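Local atomic coordinates of Thiosulfate:glutathione sulfurtransferase (PDB entry 3D1P), a protein that transfers sulfur from thiosulfate to glutathione, yielding S-sulfanylglutathione and sulfite, a linking step of mitochondrial hydrogen sulfide metabolism. Residues 76-79 with 80-84. Numbering follows the deposited sequence. Where two conformers were deposited one is given.
Sequences PLEF and EKQIG
Four successive i to i+4 hydrogen bonds, from Glu80 N to Pro76 O through Ile83 N to Phe79 O (2.8 Å), wind residues 76-83 into two turns of alpha-helix. Pro76 suits the first turn, where a ring in place of the N-H costs no helical bond, and Asp75 OD1 accepts a hydrogen bond from Glu78 N there. On the outer side Glu78 reaches toward Lys81 and Gln82, three and four residues on. Its chain bends at chi2, bringing Glu78 OE2 into a hydrogen bond with Gln82 NE2 at 2.8 Å; the amide meets the carboxylate from above its plane, the two planes lying 41° apart, and the N-H...O angle is a modest 140°. Glu78 OE1 stays 4.6 Å from Lys81 NZ, too far for a salt bridge; in the conformer described a water spans the gap, donating to OE1 and accepting from NZ. There too, exposed Leu77 packs its branch on the aliphatic part of Lys81 (Leu77 CG to Lys81 CE 4.0 Å). Polar, flexible Glu78, Glu80, Lys81 and Gln82 fit a face turned to solvent. On the inner side, buried Phe79 offers a flat face to branched Ile83, one turn on, whose CG1 sits over the ring centre, a CH-pi contact 3.9 Å from the Phe79 centroid. Gly84 ends the helix with positive phi, where a CB would jam against Ile83 O; Gly84 N gives a hydrogen bond to Glu80 O. The helix lies at the periphery of the rhodanese domain; Phe79 rests on Lys87 and Pro88 of the loop leading to strand 93-97, and Ile83 on His68 and Ala71 of the loop arriving from strand 61-62.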
ATOM      1  N   PRO A  76      -7.422 -15.384  -4.894  1.00 12.93           N
ATOM      2  CA  PRO A  76      -8.260 -14.693  -3.923  1.00 12.29           C
ATOM      3  C   PRO A  76      -8.591 -15.476  -2.666  1.00 11.45           C
ATOM      4  O   PRO A  76      -8.580 -14.912  -1.610  1.00 11.34           O
ATOM      5  CB  PRO A  76      -9.528 -14.318  -4.711  1.00 14.68           C
ATOM      6  CG  PRO A  76      -9.058 -14.262  -6.135  1.00 16.39           C
ATOM      7  CD  PRO A  76      -8.027 -15.370  -6.233  1.00 14.93           C
ATOM      8  N   LEU A  77      -8.910 -16.754  -2.777  1.00 10.97           N
ATOM      9  CA  LEU A  77      -9.285 -17.529  -1.607  0.50 10.50           C
ATOM     10  C   LEU A  77      -8.089 -17.698  -0.661  1.00  9.42           C
ATOM     11  O   LEU A  77      -8.198 -17.508   0.558  1.00 10.45           O
ATOM     12  CB  LEU A  77      -9.873 -18.865  -2.048  0.50 10.23           C
ATOM     13  CG  LEU A  77     -10.355 -19.770  -0.922  0.50 10.33           C
ATOM     14  CD1 LEU A  77     -11.650 -19.266  -0.303  0.50 14.10           C
ATOM     15  CD2 LEU A  77     -10.551 -21.203  -1.468  0.50 11.65           C
ATOM     16  N   GLU A  78      -6.945 -18.025  -1.225  1.00  9.30           N
ATOM     17  CA  GLU A  78      -5.751 -18.229  -0.432  1.00  8.89           C
ATOM     18  C   GLU A  78      -5.240 -16.912   0.163  1.00  7.55           C
ATOM     19  O   GLU A  78      -4.765 -16.893   1.303  1.00  8.67           O
ATOM     20  CB  GLU A  78      -4.652 -18.901  -1.280  1.00  9.48           C
ATOM     21  CG  GLU A  78      -3.375 -19.258  -0.527  1.00  9.79           C
ATOM     22  CD  GLU A  78      -3.518 -20.389   0.498  1.00 10.38           C
ATOM     23  OE1 GLU A  78      -4.600 -21.004   0.599  1.00 11.33           O
ATOM     24  OE2 GLU A  78      -2.536 -20.664   1.175  1.00 13.54           O
ATOM     25  N   PHE A  79      -5.390 -15.812  -0.584  1.00  7.74           N
ATOM     26  CA  PHE A  79      -5.025 -14.510  -0.050  1.00  7.31           C
ATOM     27  C   PHE A  79      -5.800 -14.243   1.251  1.00  7.50           C
ATOM     28  O   PHE A  79      -5.236 -13.835   2.259  1.00  7.68           O
ATOM     29  CB  PHE A  79      -5.319 -13.439  -1.092  1.00  7.67           C
ATOM     30  CG  PHE A  79      -4.837 -12.045  -0.706  1.00  7.10           C
ATOM     31  CD1 PHE A  79      -3.720 -11.512  -1.276  1.00  7.29           C
ATOM     32  CD2 PHE A  79      -5.550 -11.290   0.211  1.00  6.60           C
ATOM     33  CE1 PHE A  79      -3.281 -10.231  -0.936  1.00  7.50           C
ATOM     34  CE2 PHE A  79      -5.100 -10.012   0.559  1.00  7.36           C
ATOM     35  CZ  PHE A  79      -3.967  -9.491  -0.025  1.00  6.66           C
ATOM     36  N   GLU A  80      -7.116 -14.425   1.225  0.90  8.14           N
ATOM     37  CA  GLU A  80      -7.870 -14.133   2.415  0.90  8.94           C
ATOM     38  C   GLU A  80      -7.510 -15.093   3.546  0.90  8.49           C
ATOM     39  O   GLU A  80      -7.423 -14.670   4.706  0.90  9.26           O
ATOM     40  CB  GLU A  80      -9.359 -14.111   2.123  0.90 10.94           C
ATOM     41  CG  GLU A  80     -10.193 -13.548   3.242  0.90 12.87           C
ATOM     42  CD  GLU A  80     -10.568 -14.525   4.318  0.90 14.79           C
ATOM     43  OE1 GLU A  80     -10.430 -15.747   4.108  0.90 15.76           O
ATOM     44  OE2 GLU A  80     -11.003 -14.076   5.398  0.90 19.69           O
ATOM     45  N   LYS A  81      -7.220 -16.363   3.253  1.00  8.78           N
ATOM     46  CA  LYS A  81      -6.800 -17.246   4.326  0.50  9.31           C
ATOM     47  C   LYS A  81      -5.488 -16.803   4.959  1.00  8.87           C
ATOM     48  O   LYS A  81      -5.330 -16.911   6.192  1.00 10.43           O
ATOM     49  CB  LYS A  81      -6.702 -18.674   3.815  0.50  9.93           C
ATOM     50  CG  LYS A  81      -8.041 -19.266   3.477  0.50 10.96           C
ATOM     51  CD  LYS A  81      -7.820 -20.613   2.808  0.50 10.36           C
ATOM     52  CE  LYS A  81      -9.090 -21.332   2.508  0.50 12.69           C
ATOM     53  NZ  LYS A  81      -8.838 -22.456   1.581  0.50 14.18           N
ATOM     54  N   GLN A  82      -4.534 -16.354   4.144  1.00  8.48           N
ATOM     55  CA  GLN A  82      -3.245 -15.997   4.659  1.00  9.68           C
ATOM     56  C   GLN A  82      -3.218 -14.619   5.311  1.00  9.17           C
ATOM     57  O   GLN A  82      -2.545 -14.432   6.322  1.00 11.34           O
ATOM     58  CB  GLN A  82      -2.211 -16.103   3.545  1.00  9.86           C
ATOM     59  CG  GLN A  82      -2.042 -17.591   3.024  1.00 12.49           C
ATOM     60  CD  GLN A  82      -1.625 -18.675   4.070  1.00 12.54           C
ATOM     61  OE1 GLN A  82      -0.906 -18.347   4.986  1.00 15.24           O
ATOM     62  NE2 GLN A  82      -2.056 -19.975   3.893  1.00 13.84           N
ATOM     63  N   ILE A  83      -3.887 -13.647   4.697  1.00  8.72           N
ATOM     64  CA  ILE A  83      -3.795 -12.256   5.115  1.00  9.26           C
ATOM     65  C   ILE A  83      -4.948 -11.843   6.002  1.00  9.94           C
ATOM     66  O   ILE A  83      -4.779 -10.962   6.818  1.00 13.92           O
ATOM     67  CB  ILE A  83      -3.725 -11.333   3.863  1.00  9.41           C
ATOM     68  CG1 ILE A  83      -2.660 -11.826   2.895  1.00  9.94           C
ATOM     69  CG2 ILE A  83      -3.454  -9.874   4.252  1.00 11.05           C
ATOM     70  CD1 ILE A  83      -1.256 -11.923   3.433  1.00 12.33           C
ATOM     71  N   GLY A  84      -6.101 -12.468   5.849  1.00  9.29           N
ATOM     72  CA  GLY A  84      -7.264 -12.157   6.663  1.00  9.83           C
ATOM     73  C   GLY A  84      -8.188 -11.076   6.156  1.00  8.85           C
ATOM     74  O   GLY A  84      -9.128 -10.725   6.861  1.00 11.00           O
TER
HETATM   75  O   HOH W   1     -10.685 -17.285   1.888  1.00 17.40           O
HETATM   76  O   HOH W   2      -7.066 -21.549  -0.535  1.00 13.52           O